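Local coordinates for UV damage endonuclease (Sulfolobus acidocaldarius, PDB 3TC3), which probably cleaves the DNA backbone at lesions such as those left by ultraviolet light, as a metal-dependent repair endonuclease built on a TIM barrel, at residues V94-D98 with K144-L149; P122-L128 with S139-L143; L233-L237 with F276-V280. All coordinates share one frame; numbering follows the deposited sequence. Where two conformers were deposited one is given.

The three contacts sample the helical layer and connecting loops around one eight-stranded parallel barrel that holds a manganese ion. Contacts 1 and 2 share helix 133-153, and contact 2 is nested along the chain inside the loop that contact 1 closes. Their centres lie 15 Å apart, and they touch where H146 NE2 of contact 1 packs on P122 CA of contact 2 at 3.7 Å. Contact 3 lies across the chain's centre, its centre 37 Å from that of contact 1 and 30 Å from that of contact 2. The side chains of P122 and F276 each lie about 11 Å from the manganese, whereas contact 1 is away from the metal site.

Contact 1: V94-D98 with K144-L149; sequences VNWKD and KYHADL
W96 drives the six-membered end of its indole against helix 133-153, and W96 has more surface buried here than any other residue. CH2 comes within 3.7 Å of L149 CA, and the backbone of D148 and L149 lies at the ring edge, near its plane, so the indole meets the helix edge-on, through its six-membered ring. Either side of that point, CZ3 approaches L149 CD1 at 3.8 Å and CZ2 approaches Y145 CD1 at 4.0 Å. The latter pair brings W96 to the edge of the tyrosine ring, while the phenol oxygen is held by S81. With chi1 at 53°, W96 CG sits between the backbone N and the carbonyl carbon, and from there the indole reaches across to the helix.

In the TIM barrel, helix 133-153 is the connection between strands 117-120 and 158-162, and L149 also packs on M120 of the first of these. The contact joins the face of that helix bearing Y145, D148 and L149 to the short helix 96-99, where N95 holds the N-cap position through a weak bond from D98 N to its OD1.

Beside the indole, K97 runs extended beyond CG and brings NZ to 3.1 Å from D148 OD2, a salt bridge whose hydrogen bond is weak. Its CE also packs against D148 CB at 3.7 Å. K144 NZ takes the syn lone pair of the same oxygen at 2.7 Å, its chain turning at the last torsion (chi4 -66°). The two ammonium groups, K97 NZ and K144 NZ, stand 4.0 Å apart with this oxygen as their common partner.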
loop_
_atom_site.group_PDB
_atom_site.type_symbol
_atom_site.label_atom_id
_atom_site.label_comp_id
_atom_site.label_asym_id
_atom_site.label_seq_id
_atom_site.Cartn_x
_atom_site.Cartn_y
_atom_site.Cartn_z
ATOM N N VAL A 94 14.379 0.697 19.661
ATOM C CA VAL A 94 14.752 -0.698 19.602
ATOM C C VAL A 94 15.584 -0.938 18.333
ATOM O O VAL A 94 15.207 -0.516 17.240
ATOM C CB VAL A 94 13.502 -1.573 19.570
ATOM C CG1 VAL A 94 13.840 -3.092 19.470
ATOM C CG2 VAL A 94 12.576 -1.330 20.764
ATOM N N ASN A 95 16.710 -1.641 18.465
ATOM C CA ASN A 95 17.499 -1.910 17.266
ATOM C C ASN A 95 17.015 -3.186 16.569
ATOM O O ASN A 95 17.657 -4.239 16.592
ATOM C CB ASN A 95 18.995 -2.042 17.621
ATOM C CG ASN A 95 19.884 -2.131 16.405
ATOM O OD1 ASN A 95 19.467 -1.925 15.262
ATOM N ND2 ASN A 95 21.185 -2.364 16.664
ATOM N N TRP A 96 15.836 -3.077 15.971
ATOM C CA TRP A 96 15.236 -4.256 15.320
ATOM C C TRP A 96 15.956 -4.588 14.040
ATOM O O TRP A 96 15.915 -5.771 13.604
ATOM C CB TRP A 96 13.724 -4.043 15.089
ATOM C CG TRP A 96 13.373 -2.774 14.367
ATOM C CD1 TRP A 96 13.119 -1.521 14.917
ATOM C CD2 TRP A 96 13.280 -2.601 12.934
ATOM N NE1 TRP A 96 12.826 -0.609 13.932
ATOM C CE2 TRP A 96 12.950 -1.213 12.704
ATOM C CE3 TRP A 96 13.382 -3.473 11.840
ATOM C CZ2 TRP A 96 12.745 -0.710 11.396
ATOM C CZ3 TRP A 96 13.237 -2.972 10.563
ATOM C CH2 TRP A 96 12.926 -1.630 10.338
ATOM N N LYS A 97 16.591 -3.610 13.402
ATOM C CA LYS A 97 17.255 -3.866 12.088
ATOM C C LYS A 97 18.377 -4.857 12.287
ATOM O O LYS A 97 18.538 -5.788 11.482
ATOM C CB LYS A 97 17.856 -2.629 11.488
ATOM C CG LYS A 97 16.881 -1.592 11.113
ATOM C CD LYS A 97 17.595 -0.243 11.001
ATOM C CE LYS A 97 16.633 0.899 10.701
ATOM N NZ LYS A 97 17.372 2.195 10.354
ATOM N N ASP A 98 19.141 -4.692 13.371
ATOM C CA ASP A 98 20.128 -5.715 13.728
ATOM C C ASP A 98 19.603 -6.942 14.354
ATOM O O ASP A 98 19.956 -8.067 13.943
ATOM C CB ASP A 98 21.173 -5.124 14.696
ATOM C CG ASP A 98 22.110 -4.174 14.007
ATOM O OD1 ASP A 98 22.048 -4.076 12.761
ATOM O OD2 ASP A 98 22.899 -3.508 14.709
ATOM N N LYS A 144 10.018 7.061 7.221
ATOM C CA LYS A 144 11.382 6.529 7.402
ATOM C C LYS A 144 11.340 5.094 7.947
ATOM O O LYS A 144 12.056 4.218 7.462
ATOM C CB LYS A 144 12.097 7.426 8.414
ATOM C CG LYS A 144 13.421 6.816 8.747
ATOM C CD LYS A 144 14.187 7.678 9.743
ATOM C CE LYS A 144 15.639 7.114 9.906
ATOM N NZ LYS A 144 15.611 5.780 10.530
ATOM N N TYR A 145 10.395 4.784 8.873
ATOM C CA TYR A 145 10.276 3.387 9.304
ATOM C C TYR A 145 9.878 2.442 8.161
ATOM O O TYR A 145 10.408 1.324 8.073
ATOM C CB TYR A 145 9.207 3.308 10.466
ATOM C CG TYR A 145 8.434 1.999 10.557
ATOM C CD1 TYR A 145 9.077 0.758 10.647
ATOM C CD2 TYR A 145 7.001 2.025 10.519
ATOM C CE1 TYR A 145 8.357 -0.464 10.660
ATOM C CE2 TYR A 145 6.306 0.845 10.600
ATOM C CZ TYR A 145 6.997 -0.392 10.667
ATOM O OH TYR A 145 6.328 -1.578 10.666
ATOM N N HIS A 146 8.974 2.902 7.304
ATOM C CA HIS A 146 8.589 2.043 6.178
ATOM C C HIS A 146 9.746 1.766 5.234
ATOM O O HIS A 146 9.932 0.639 4.834
ATOM C CB HIS A 146 7.402 2.687 5.418
ATOM C CG HIS A 146 6.068 2.548 6.172
ATOM N ND1 HIS A 146 5.787 3.206 7.363
ATOM C CD2 HIS A 146 4.986 1.699 5.918
ATOM C CE1 HIS A 146 4.540 2.793 7.794
ATOM N NE2 HIS A 146 4.067 1.911 6.912
ATOM N N ALA A 147 10.520 2.834 4.930
ATOM C CA ALA A 147 11.709 2.663 4.056
ATOM C C ALA A 147 12.707 1.785 4.787
ATOM O O ALA A 147 13.328 0.899 4.150
ATOM C CB ALA A 147 12.299 4.009 3.801
ATOM N N ASP A 148 12.904 2.016 6.073
ATOM C CA ASP A 148 13.865 1.152 6.802
ATOM C C ASP A 148 13.434 -0.331 6.731
ATOM O O ASP A 148 14.300 -1.240 6.736
ATOM C CB ASP A 148 13.954 1.583 8.281
ATOM C CG ASP A 148 14.738 2.889 8.484
ATOM O OD1 ASP A 148 15.386 3.350 7.531
ATOM O OD2 ASP A 148 14.643 3.413 9.599
ATOM N N LEU A 149 12.116 -0.580 6.901
ATOM C CA LEU A 149 11.658 -1.989 6.917
ATOM C C LEU A 149 11.978 -2.653 5.568
ATOM O O LEU A 149 12.577 -3.758 5.499
ATOM C CB LEU A 149 10.167 -2.080 7.270
ATOM C CG LEU A 149 9.605 -3.493 7.321
ATOM C CD1 LEU A 149 10.277 -4.258 8.513
ATOM C CD2 LEU A 149 8.118 -3.477 7.429
#

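Contact 2: P122-L128 with S139-L143; sequences PGQYVVL and SIMEL
V126 lays its two methyl groups over neighbouring residues of helix 133-153: CG1 meets L143 CG at 4.0 Å, and CG2 meets E142 CG at 3.8 Å. The contact belongs to a beta-alpha connection of the TIM barrel, in which the loop following strand 117-120 folds back on the helix it leads into. A type I turn from G123 to V126, closed by the V126 N to G123 O bond, reverses the loop.

P122 extends the apolar surface before the turn, its CG resting 4.0 Å from L143 CD2, and L128 continues it beyond, with CD1 at 4.0 Å from I140 CG1. Barrel strand 158-162 backs this layer, I161 touching both P122 and V126. E142 contributes the aliphatic part of its chain: CG is anti to the backbone N (chi1 -175°) and faces V126, and a bend at chi2 precedes the carboxylate, whose OE1 bonds to S88.

The polar tie is made by S139, whose OG is also hydrogen-bonded to V135 O one helical turn earlier. Across the contact the same oxygen accepts from V127 N at 2.9 Å, with an almost straight N-H...O angle of 173°.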
loop_
_atom_site.group_PDB
_atom_site.type_symbol
_atom_site.label_atom_id
_atom_site.label_comp_id
_atom_site.label_asym_id
_atom_site.label_seq_id
_atom_site.Cartn_x
_atom_site.Cartn_y
_atom_site.Cartn_z
ATOM N N PRO A 122 1.066 3.490 4.845
ATOM C CA PRO A 122 1.090 3.960 6.247
ATOM C C PRO A 122 -0.246 4.463 6.769
ATOM O O PRO A 122 -0.388 4.601 7.989
ATOM C CB PRO A 122 2.119 5.131 6.270
ATOM C CG PRO A 122 2.629 5.152 5.023
ATOM C CD PRO A 122 2.012 4.214 3.993
ATOM N N GLY A 123 -1.139 4.871 5.879
ATOM C CA GLY A 123 -2.513 5.354 6.292
ATOM C C GLY A 123 -2.593 6.792 6.779
ATOM O O GLY A 123 -1.683 7.567 6.569
ATOM N N GLN A 124 -3.752 7.141 7.356
ATOM C CA GLN A 124 -4.202 8.501 7.519
ATOM C C GLN A 124 -3.338 9.336 8.387
ATOM O O GLN A 124 -3.363 10.552 8.203
ATOM C CB GLN A 124 -5.662 8.464 8.112
ATOM C CG GLN A 124 -5.960 9.602 9.088
ATOM C CD GLN A 124 -7.413 9.711 9.367
ATOM O OE1 GLN A 124 -7.937 8.942 10.168
ATOM N NE2 GLN A 124 -8.082 10.625 8.685
ATOM N N TYR A 125 -2.528 8.781 9.298
ATOM C CA TYR A 125 -1.737 9.746 10.040
ATOM C C TYR A 125 -0.477 10.265 9.340
ATOM O O TYR A 125 0.087 11.244 9.856
ATOM C CB TYR A 125 -1.516 9.472 11.507
ATOM C CG TYR A 125 -2.882 9.256 12.227
ATOM C CD1 TYR A 125 -3.834 10.332 12.426
ATOM C CD2 TYR A 125 -3.261 7.961 12.615
ATOM C CE1 TYR A 125 -5.057 10.103 13.028
ATOM C CE2 TYR A 125 -4.480 7.738 13.244
ATOM C CZ TYR A 125 -5.374 8.778 13.438
ATOM O OH TYR A 125 -6.562 8.458 14.086
ATOM N N VAL A 126 -0.142 9.709 8.194
ATOM C CA VAL A 126 0.879 10.384 7.384
ATOM C C VAL A 126 0.194 11.491 6.563
ATOM O O VAL A 126 -0.596 11.226 5.654
ATOM C CB VAL A 126 1.606 9.347 6.485
ATOM C CG1 VAL A 126 2.592 10.026 5.486
ATOM C CG2 VAL A 126 2.332 8.451 7.443
ATOM N N VAL A 127 0.615 12.711 6.880
ATOM C CA VAL A 127 0.043 13.901 6.176
ATOM C C VAL A 127 1.244 14.733 5.748
ATOM O O VAL A 127 1.682 15.673 6.438
ATOM C CB VAL A 127 -0.876 14.745 7.114
ATOM C CG1 VAL A 127 -1.527 15.794 6.193
ATOM C CG2 VAL A 127 -1.930 13.828 7.784
ATOM N N LEU A 128 1.796 14.359 4.585
ATOM C CA LEU A 128 3.128 14.894 4.203
ATOM C C LEU A 128 2.984 16.384 3.915
ATOM O O LEU A 128 3.974 17.109 4.071
ATOM C CB LEU A 128 3.654 14.112 2.967
ATOM C CG LEU A 128 5.015 14.722 2.495
ATOM C CD1 LEU A 128 6.136 14.511 3.544
ATOM C CD2 LEU A 128 5.358 13.890 1.279
ATOM N N SER A 139 5.096 12.556 10.363
ATOM C CA SER A 139 4.756 11.810 9.141
ATOM C C SER A 139 6.037 11.275 8.461
ATOM O O SER A 139 6.058 10.139 7.995
ATOM C CB SER A 139 4.026 12.734 8.148
ATOM O OG SER A 139 2.776 13.107 8.761
ATOM N N ILE A 140 7.096 12.114 8.392
ATOM C CA ILE A 140 8.378 11.668 7.812
ATOM C C ILE A 140 8.994 10.553 8.643
ATOM O O ILE A 140 9.493 9.624 8.109
ATOM C CB ILE A 140 9.280 12.894 7.655
ATOM C CG1 ILE A 140 8.679 13.752 6.541
ATOM C CG2 ILE A 140 10.719 12.384 7.217
ATOM C CD1 ILE A 140 9.458 15.156 6.262
ATOM N N MET A 141 8.896 10.636 9.973
ATOM C CA MET A 141 9.330 9.528 10.863
ATOM C C MET A 141 8.627 8.226 10.510
ATOM O O MET A 141 9.310 7.152 10.458
ATOM C CB MET A 141 9.218 9.855 12.376
ATOM C CG MET A 141 10.170 10.943 12.742
ATOM S SD MET A 141 11.985 10.645 12.454
ATOM C CE MET A 141 12.423 11.017 10.611
ATOM N N GLU A 142 7.302 8.300 10.270
ATOM C CA GLU A 142 6.585 7.060 9.912
ATOM C C GLU A 142 7.064 6.541 8.539
ATOM O O GLU A 142 7.243 5.340 8.340
ATOM C CB GLU A 142 5.100 7.364 9.998
ATOM C CG GLU A 142 4.208 6.143 9.768
ATOM C CD GLU A 142 4.341 4.974 10.728
ATOM O OE1 GLU A 142 5.091 4.983 11.731
ATOM O OE2 GLU A 142 3.588 4.019 10.485
ATOM N N LEU A 143 7.230 7.476 7.599
ATOM C CA LEU A 143 7.769 7.092 6.261
ATOM C C LEU A 143 9.175 6.503 6.338
ATOM O O LEU A 143 9.433 5.475 5.646
ATOM C CB LEU A 143 7.738 8.324 5.312
ATOM C CG LEU A 143 6.338 8.711 4.882
ATOM C CD1 LEU A 143 6.427 10.098 4.201
ATOM C CD2 LEU A 143 5.617 7.660 4.047
#

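Contact 3: L233-L237 with F276-V280; sequences LNDAL and FVNEV
L233 reaches across to helix 270-279 with both methyl groups, and here the packing is close. CD1 lies 3.5 Å from F276 CE1, approaching the ring obliquely, while CD2 rests on E279 CB at 3.7 Å. The first torsion of F276 sets its CG opposite the backbone N, which carries the phenyl ring toward helix 233-241; Y252 meets that ring edge-to-face. Deeper still, L237 and V280 pack at about a right angle, but their closest approach depends on the leucine conformer chosen, since two were deposited, and its tightness is therefore doubtful. I250 of strand 249-252 touches both L237 and F276 from the barrel side.

The outer margin is polar and more open to solvent, formed by partly exposed N234 and exposed E279. N234 ND2 donates to E279 O at 3.2 Å with an N-H...O angle of 164°; the acceptor lies close to the amide plane, whereas the donor stands 32° out of the carbonyl plane. The two side chains cross at about a right angle, with amide and carboxylate planes 68° apart.

The F276 side chain is about 8 Å from that of the manganese ligand D251. Adjacent helices joined through an apolar inner side that rests on the strands, with polar groups outward, are typical of the TIM barrel.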
loop_
_atom_site.group_PDB
_atom_site.type_symbol
_atom_site.label_atom_id
_atom_site.label_comp_id
_atom_site.label_asym_id
_atom_site.label_seq_id
_atom_site.Cartn_x
_atom_site.Cartn_y
_atom_site.Cartn_z
ATOM N N LEU A 233 -12.589 4.660 -16.974
ATOM C CA LEU A 233 -11.641 3.719 -16.367
ATOM C C LEU A 233 -10.467 3.608 -17.291
ATOM O O LEU A 233 -9.339 3.785 -16.870
ATOM C CB LEU A 233 -12.316 2.348 -16.162
ATOM C CG LEU A 233 -11.418 1.184 -15.849
ATOM C CD1 LEU A 233 -10.890 1.551 -14.455
ATOM C CD2 LEU A 233 -12.095 -0.253 -15.884
ATOM N N ASN A 234 -10.718 3.394 -18.592
ATOM C CA ASN A 234 -9.583 3.190 -19.474
ATOM C C ASN A 234 -8.700 4.384 -19.665
ATOM O O ASN A 234 -7.479 4.210 -19.720
ATOM C CB ASN A 234 -9.994 2.649 -20.851
ATOM C CG ASN A 234 -9.884 1.158 -20.890
ATOM O OD1 ASN A 234 -10.890 0.487 -20.810
ATOM N ND2 ASN A 234 -8.645 0.627 -20.863
ATOM N N ASP A 235 -9.279 5.579 -19.761
ATOM C CA ASP A 235 -8.502 6.777 -19.982
ATOM C C ASP A 235 -7.698 7.085 -18.695
ATOM O O ASP A 235 -6.527 7.472 -18.765
ATOM C CB ASP A 235 -9.409 7.942 -20.341
ATOM C CG ASP A 235 -9.921 7.855 -21.802
ATOM O OD1 ASP A 235 -9.402 6.968 -22.514
ATOM O OD2 ASP A 235 -10.835 8.645 -22.175
ATOM N N ALA A 236 -8.308 6.879 -17.532
ATOM C CA ALA A 236 -7.599 7.208 -16.318
ATOM C C ALA A 236 -6.490 6.252 -16.133
ATOM O O ALA A 236 -5.352 6.667 -15.788
ATOM C CB ALA A 236 -8.565 7.205 -15.106
ATOM N N LEU A 237 -6.701 4.962 -16.387
ATOM C CA LEU A 237 -5.607 4.005 -16.382
ATOM C C LEU A 237 -4.443 4.341 -17.333
ATOM O O LEU A 237 -3.253 4.233 -16.970
ATOM C CB LEU A 237 -6.166 2.612 -16.636
ATOM C CG LEU A 237 -7.002 2.158 -15.444
ATOM C CD1 LEU A 237 -7.936 1.033 -15.864
ATOM C CD2 LEU A 237 -6.079 1.743 -14.326
ATOM N N PHE A 276 -14.208 -5.286 -14.679
ATOM C CA PHE A 276 -13.024 -4.495 -14.541
ATOM C C PHE A 276 -11.823 -5.074 -15.303
ATOM O O PHE A 276 -11.090 -4.343 -15.993
ATOM C CB PHE A 276 -12.702 -4.421 -13.014
ATOM C CG PHE A 276 -11.560 -3.527 -12.721
ATOM C CD1 PHE A 276 -11.782 -2.131 -12.649
ATOM C CD2 PHE A 276 -10.305 -4.033 -12.496
ATOM C CE1 PHE A 276 -10.789 -1.260 -12.357
ATOM C CE2 PHE A 276 -9.202 -3.089 -12.200
ATOM C CZ PHE A 276 -9.467 -1.717 -12.223
ATOM N N VAL A 277 -11.552 -6.338 -15.110
ATOM C CA VAL A 277 -10.310 -6.873 -15.692
ATOM C C VAL A 277 -10.449 -6.955 -17.233
ATOM O O VAL A 277 -9.419 -7.024 -17.892
ATOM C CB VAL A 277 -9.908 -8.246 -15.172
ATOM C CG1 VAL A 277 -9.470 -8.178 -13.694
ATOM C CG2 VAL A 277 -10.959 -9.212 -15.349
ATOM N N ASN A 278 -11.683 -7.084 -17.730
ATOM C CA ASN A 278 -11.803 -7.288 -19.181
ATOM C C ASN A 278 -11.362 -5.997 -19.886
ATOM O O ASN A 278 -11.076 -6.036 -21.090
ATOM C CB ASN A 278 -13.195 -7.876 -19.616
ATOM C CG ASN A 278 -13.276 -9.417 -19.447
ATOM O OD1 ASN A 278 -12.526 -10.147 -20.091
ATOM N ND2 ASN A 278 -14.174 -9.906 -18.556
ATOM N N GLU A 279 -11.267 -4.904 -19.147
ATOM C CA GLU A 279 -10.864 -3.578 -19.614
ATOM C C GLU A 279 -9.344 -3.331 -19.527
ATOM O O GLU A 279 -8.792 -2.496 -20.229
ATOM C CB GLU A 279 -11.594 -2.502 -18.782
ATOM C CG GLU A 279 -13.095 -2.506 -18.907
ATOM C CD GLU A 279 -13.537 -2.115 -20.303
ATOM O OE1 GLU A 279 -12.958 -1.150 -20.839
ATOM O OE2 GLU A 279 -14.428 -2.785 -20.872
ATOM N N VAL A 280 -8.666 -4.108 -18.696
ATOM C CA VAL A 280 -7.333 -3.757 -18.220
ATOM C C VAL A 280 -6.306 -4.912 -18.473
ATOM O O VAL A 280 -6.662 -6.119 -18.544
ATOM C CB VAL A 280 -7.486 -3.358 -16.692
ATOM C CG1 VAL A 280 -6.216 -3.219 -16.026
ATOM C CG2 VAL A 280 -8.297 -2.071 -16.564
#